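Local coordinates for protein glutamine cyclotransferase (Porphyromonas gingivalis W83, PDB 6QQL) that probably catalyses the zinc-dependent cyclisation of N-terminal glutamine residues of peptides to pyroglutamate, as a glutaminyl-peptide cyclotransferase, at residues L200-Y212 against I291-V304. Numbering follows the deposited sequence.
Sequences LLDMVGAKGATFY and IIDKNVLDAVGETV
Gly-205 and Asp-293 join the loop after strand 197-202 to the start of helix 294-311, which packs on the mixed sheet of this alpha/beta, M28-family fold. Asp-293 N donates to Gly-205 O at 2.8 Å, and Lys-207 N returns a bond to Ile-291 O at 3.0 Å; the pair makes a single beta bridge between Ala-206 and Ile-292. Beside them, CB of Asp-293 lies against CB of Lys-207, 3.6 Å away, while the far end of the lysine leads away from the helix segment.

Further along the helix, Val-296 sets its two methyls around the type II turn 206-209: CG2 comes within 3.4 Å of Ala-206 O, and CG1 packs on Ala-209 CB and at the edge of the Phe-211 ring. One turn on, Val-300 divides its branches. With CG1 anti to the backbone N (chi1 174°), that methyl sits 3.9 Å from Leu-201 CD1, and CG2 meets Phe-211 CE2 and Val-204 CB.

Outside the pair, Phe-241 adjoins both Phe-211 and Val-300, and helix 131-149 holds the loop through Ser-136 OG to Val-204 N. Asp-132 OD1 likewise bonds Gly-205 N. The helix start is fixed by Asp-293 as N-cap: its OD1 accepts from Asn-295 N at 2.7 Å, from above the carboxylate plane.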
loop_
_atom_site.group_PDB
_atom_site.type_symbol
_atom_site.label_atom_id
_atom_site.label_comp_id
_atom_site.label_asym_id
_atom_site.label_seq_id
_atom_site.Cartn_x
_atom_site.Cartn_y
_atom_site.Cartn_z
ATOM N N LEU A 200 4.084 0.548 -4.970
ATOM C CA LEU A 200 3.220 0.922 -3.853
ATOM C C LEU A 200 1.769 0.680 -4.250
ATOM O O LEU A 200 1.302 1.234 -5.248
ATOM C CB LEU A 200 3.412 2.385 -3.454
ATOM C CG LEU A 200 2.286 3.011 -2.609
ATOM C CD1 LEU A 200 2.218 2.355 -1.210
ATOM C CD2 LEU A 200 2.342 4.563 -2.522
ATOM N N LEU A 201 1.056 -0.123 -3.454
ATOM C CA LEU A 201 -0.381 -0.330 -3.599
ATOM C C LEU A 201 -1.117 0.587 -2.643
ATOM O O LEU A 201 -0.842 0.583 -1.438
ATOM C CB LEU A 201 -0.778 -1.770 -3.297
ATOM C CG LEU A 201 -0.046 -2.846 -4.077
ATOM C CD1 LEU A 201 -0.693 -4.216 -3.846
ATOM C CD2 LEU A 201 -0.047 -2.473 -5.551
ATOM N N ASP A 202 -2.045 1.374 -3.176
ATOM C CA ASP A 202 -2.851 2.259 -2.349
ATOM C C ASP A 202 -4.262 2.251 -2.905
ATOM O O ASP A 202 -4.483 2.634 -4.055
ATOM C CB ASP A 202 -2.265 3.669 -2.307
ATOM C CG ASP A 202 -2.893 4.516 -1.232
ATOM O OD1 ASP A 202 -3.742 3.976 -0.489
ATOM O OD2 ASP A 202 -2.529 5.707 -1.102
ATOM N N MET A 203 -5.208 1.815 -2.080
ATOM C CA MET A 203 -6.616 1.690 -2.456
ATOM C C MET A 203 -6.760 0.872 -3.740
ATOM O O MET A 203 -7.011 1.404 -4.819
ATOM C CB MET A 203 -7.300 3.052 -2.611
ATOM C CG MET A 203 -7.607 3.778 -1.312
ATOM S SD MET A 203 -8.048 5.541 -1.525
ATOM C CE MET A 203 -6.469 6.339 -1.838
ATOM N N VAL A 204 -6.570 -0.445 -3.584
ATOM C CA VAL A 204 -6.598 -1.394 -4.700
ATOM C C VAL A 204 -7.728 -2.415 -4.548
ATOM O O VAL A 204 -7.640 -3.534 -5.063
ATOM C CB VAL A 204 -5.234 -2.102 -4.870
ATOM C CG1 VAL A 204 -4.169 -1.123 -5.278
ATOM C CG2 VAL A 204 -4.818 -2.762 -3.565
ATOM N N GLY A 205 -8.817 -2.035 -3.882
ATOM C CA GLY A 205 -9.891 -2.987 -3.636
ATOM C C GLY A 205 -11.312 -2.508 -3.892
ATOM O O GLY A 205 -12.257 -3.289 -3.769
ATOM N N ALA A 206 -11.498 -1.236 -4.224
ATOM C CA ALA A 206 -12.851 -0.736 -4.397
ATOM C C ALA A 206 -13.424 -1.231 -5.719
ATOM O O ALA A 206 -12.706 -1.366 -6.708
ATOM C CB ALA A 206 -12.886 0.792 -4.332
ATOM N N LYS A 207 -14.704 -1.598 -5.694
ATOM C CA LYS A 207 -15.384 -2.013 -6.906
ATOM C C LYS A 207 -15.324 -0.908 -7.944
ATOM O O LYS A 207 -15.484 0.274 -7.628
ATOM C CB LYS A 207 -16.827 -2.380 -6.596
ATOM C CG LYS A 207 -17.675 -2.546 -7.816
ATOM C CD LYS A 207 -19.135 -2.804 -7.492
ATOM C CE LYS A 207 -19.619 -4.000 -8.287
ATOM N NZ LYS A 207 -20.864 -4.551 -7.733
ATOM N N GLY A 208 -15.039 -1.304 -9.184
ATOM C CA GLY A 208 -14.973 -0.368 -10.297
ATOM C C GLY A 208 -13.774 0.553 -10.317
ATOM O O GLY A 208 -13.783 1.546 -11.046
ATOM N N ALA A 209 -12.735 0.236 -9.548
ATOM C CA ALA A 209 -11.538 1.069 -9.480
ATOM C C ALA A 209 -10.872 1.226 -10.844
ATOM O O ALA A 209 -10.911 0.323 -11.687
ATOM C CB ALA A 209 -10.538 0.472 -8.490
ATOM N N THR A 210 -10.198 2.365 -11.026
ATOM C CA THR A 210 -9.492 2.695 -12.265
ATOM C C THR A 210 -8.046 3.022 -11.924
ATOM O O THR A 210 -7.783 3.963 -11.167
ATOM C CB THR A 210 -10.132 3.899 -12.979
ATOM O OG1 THR A 210 -10.134 5.039 -12.113
ATOM C CG2 THR A 210 -11.570 3.625 -13.362
ATOM N N PHE A 211 -7.110 2.265 -12.485
ATOM C CA PHE A 211 -5.683 2.494 -12.253
ATOM C C PHE A 211 -5.054 3.078 -13.518
ATOM O O PHE A 211 -4.727 2.346 -14.464
ATOM C CB PHE A 211 -5.003 1.204 -11.817
ATOM C CG PHE A 211 -5.692 0.528 -10.663
ATOM C CD1 PHE A 211 -5.793 1.159 -9.430
ATOM C CD2 PHE A 211 -6.254 -0.731 -10.817
ATOM C CE1 PHE A 211 -6.431 0.549 -8.382
ATOM C CE2 PHE A 211 -6.898 -1.355 -9.745
ATOM C CZ PHE A 211 -6.987 -0.717 -8.541
ATOM N N TYR A 212 -4.854 4.399 -13.504
ATOM C CA TYR A 212 -4.158 5.140 -14.542
ATOM C C TYR A 212 -2.714 5.372 -14.129
ATOM O O TYR A 212 -2.311 5.085 -13.006
ATOM C CB TYR A 212 -4.848 6.478 -14.814
ATOM C CG TYR A 212 -6.272 6.345 -15.283
ATOM C CD1 TYR A 212 -6.575 6.199 -16.632
ATOM C CD2 TYR A 212 -7.324 6.374 -14.380
ATOM C CE1 TYR A 212 -7.892 6.085 -17.064
ATOM C CE2 TYR A 212 -8.640 6.264 -14.802
ATOM C CZ TYR A 212 -8.924 6.114 -16.142
ATOM O OH TYR A 212 -10.239 5.990 -16.554
ATOM N N ILE A 291 -17.578 -1.951 0.240
ATOM C CA ILE A 291 -17.103 -1.394 -1.020
ATOM C C ILE A 291 -16.124 -2.305 -1.746
ATOM O O ILE A 291 -15.922 -2.131 -2.956
ATOM C CB ILE A 291 -16.433 -0.031 -0.774
ATOM C CG1 ILE A 291 -16.617 0.878 -1.972
ATOM C CG2 ILE A 291 -14.941 -0.183 -0.441
ATOM C CD1 ILE A 291 -17.837 1.728 -1.867
ATOM N N ILE A 292 -15.557 -3.295 -1.057
ATOM C CA ILE A 292 -14.460 -4.102 -1.588
ATOM C C ILE A 292 -14.976 -5.114 -2.608
ATOM O O ILE A 292 -15.938 -5.846 -2.349
ATOM C CB ILE A 292 -13.718 -4.810 -0.452
ATOM C CG1 ILE A 292 -13.149 -3.784 0.535
ATOM C CG2 ILE A 292 -12.601 -5.672 -1.023
ATOM C CD1 ILE A 292 -12.041 -2.942 -0.006
ATOM N N ASP A 293 -14.317 -5.179 -3.764
ATOM C CA ASP A 293 -14.635 -6.140 -4.809
ATOM C C ASP A 293 -13.496 -7.151 -4.934
ATOM O O ASP A 293 -12.373 -6.783 -5.313
ATOM C CB ASP A 293 -14.876 -5.388 -6.120
ATOM C CG ASP A 293 -15.226 -6.302 -7.298
ATOM O OD1 ASP A 293 -15.091 -7.549 -7.201
ATOM O OD2 ASP A 293 -15.637 -5.752 -8.348
ATOM N N LYS A 294 -13.813 -8.436 -4.705
ATOM C CA LYS A 294 -12.801 -9.484 -4.821
ATOM C C LYS A 294 -12.151 -9.461 -6.192
ATOM O O LYS A 294 -10.940 -9.686 -6.307
ATOM C CB LYS A 294 -13.426 -10.870 -4.584
ATOM C CG LYS A 294 -13.729 -11.231 -3.143
ATOM C CD LYS A 294 -14.100 -12.704 -2.957
ATOM C CE LYS A 294 -14.682 -12.957 -1.536
ATOM N NZ LYS A 294 -15.512 -14.203 -1.363
ATOM N N ASN A 295 -12.910 -9.111 -7.231
ATOM C CA ASN A 295 -12.342 -9.122 -8.579
ATOM C C ASN A 295 -11.276 -8.047 -8.725
ATOM O O ASN A 295 -10.245 -8.265 -9.370
ATOM C CB ASN A 295 -13.440 -8.936 -9.627
ATOM C CG ASN A 295 -14.351 -10.158 -9.745
ATOM O OD1 ASN A 295 -15.586 -10.041 -9.780
ATOM N ND2 ASN A 295 -13.738 -11.336 -9.814
ATOM N N VAL A 296 -11.497 -6.887 -8.117
ATOM C CA VAL A 296 -10.482 -5.851 -8.159
ATOM C C VAL A 296 -9.263 -6.284 -7.352
ATOM O O VAL A 296 -8.123 -6.129 -7.801
ATOM C CB VAL A 296 -11.072 -4.517 -7.678
ATOM C CG1 VAL A 296 -10.074 -3.419 -7.834
ATOM C CG2 VAL A 296 -12.273 -4.191 -8.497
ATOM N N LEU A 297 -9.471 -6.869 -6.167
ATOM C CA LEU A 297 -8.332 -7.459 -5.458
ATOM C C LEU A 297 -7.580 -8.462 -6.332
ATOM O O LEU A 297 -6.342 -8.447 -6.363
ATOM C CB LEU A 297 -8.769 -8.101 -4.133
ATOM C CG LEU A 297 -9.190 -7.095 -3.052
ATOM C CD1 LEU A 297 -9.690 -7.768 -1.815
ATOM C CD2 LEU A 297 -8.027 -6.191 -2.730
ATOM N N ASP A 298 -8.306 -9.321 -7.075
ATOM C CA ASP A 298 -7.634 -10.329 -7.911
ATOM C C ASP A 298 -6.787 -9.668 -8.999
ATOM O O ASP A 298 -5.636 -10.061 -9.214
ATOM C CB ASP A 298 -8.650 -11.311 -8.532
ATOM C CG ASP A 298 -7.982 -12.475 -9.327
ATOM O OD1 ASP A 298 -7.263 -13.309 -8.749
ATOM O OD2 ASP A 298 -8.160 -12.555 -10.561
ATOM N N ALA A 299 -7.329 -8.644 -9.669
ATOM C CA ALA A 299 -6.606 -8.001 -10.764
ATOM C C ALA A 299 -5.272 -7.442 -10.298
ATOM O O ALA A 299 -4.222 -7.761 -10.866
ATOM C CB ALA A 299 -7.449 -6.885 -11.365
ATOM N N VAL A 300 -5.295 -6.604 -9.261
ATOM C CA VAL A 300 -4.057 -6.037 -8.738
ATOM C C VAL A 300 -3.139 -7.145 -8.264
ATOM O O VAL A 300 -1.954 -7.190 -8.623
ATOM C CB VAL A 300 -4.341 -5.053 -7.594
ATOM C CG1 VAL A 300 -3.016 -4.609 -6.974
ATOM C CG2 VAL A 300 -5.159 -3.863 -8.076
ATOM N N GLY A 301 -3.673 -8.030 -7.413
ATOM C CA GLY A 301 -2.872 -9.112 -6.858
ATOM C C GLY A 301 -2.259 -10.013 -7.911
ATOM O O GLY A 301 -1.050 -10.265 -7.908
ATOM N N GLU A 302 -3.081 -10.523 -8.826
ATOM C CA GLU A 302 -2.536 -11.443 -9.813
ATOM C C GLU A 302 -1.549 -10.734 -10.735
ATOM O O GLU A 302 -0.562 -11.349 -11.163
ATOM C CB GLU A 302 -3.655 -12.092 -10.624
ATOM C CG GLU A 302 -3.188 -13.276 -11.459
ATOM C CD GLU A 302 -2.868 -14.511 -10.627
ATOM O OE1 GLU A 302 -3.655 -14.826 -9.704
ATOM O OE2 GLU A 302 -1.834 -15.164 -10.904
ATOM N N THR A 303 -1.758 -9.433 -10.999
ATOM C CA THR A 303 -0.777 -8.674 -11.783
ATOM C C THR A 303 0.555 -8.585 -11.050
ATOM O O THR A 303 1.603 -8.946 -11.596
ATOM C CB THR A 303 -1.295 -7.263 -12.130
ATOM O OG1 THR A 303 -2.420 -7.329 -13.022
ATOM C CG2 THR A 303 -0.221 -6.470 -12.807
ATOM N N VAL A 304 0.533 -8.162 -9.789
ATOM C CA VAL A 304 1.791 -7.908 -9.101
ATOM C C VAL A 304 2.570 -9.202 -8.900
ATOM O O VAL A 304 3.784 -9.243 -9.126
ATOM C CB VAL A 304 1.533 -7.179 -7.772
ATOM C CG1 VAL A 304 2.783 -7.120 -6.951
ATOM C CG2 VAL A 304 1.038 -5.797 -8.048
#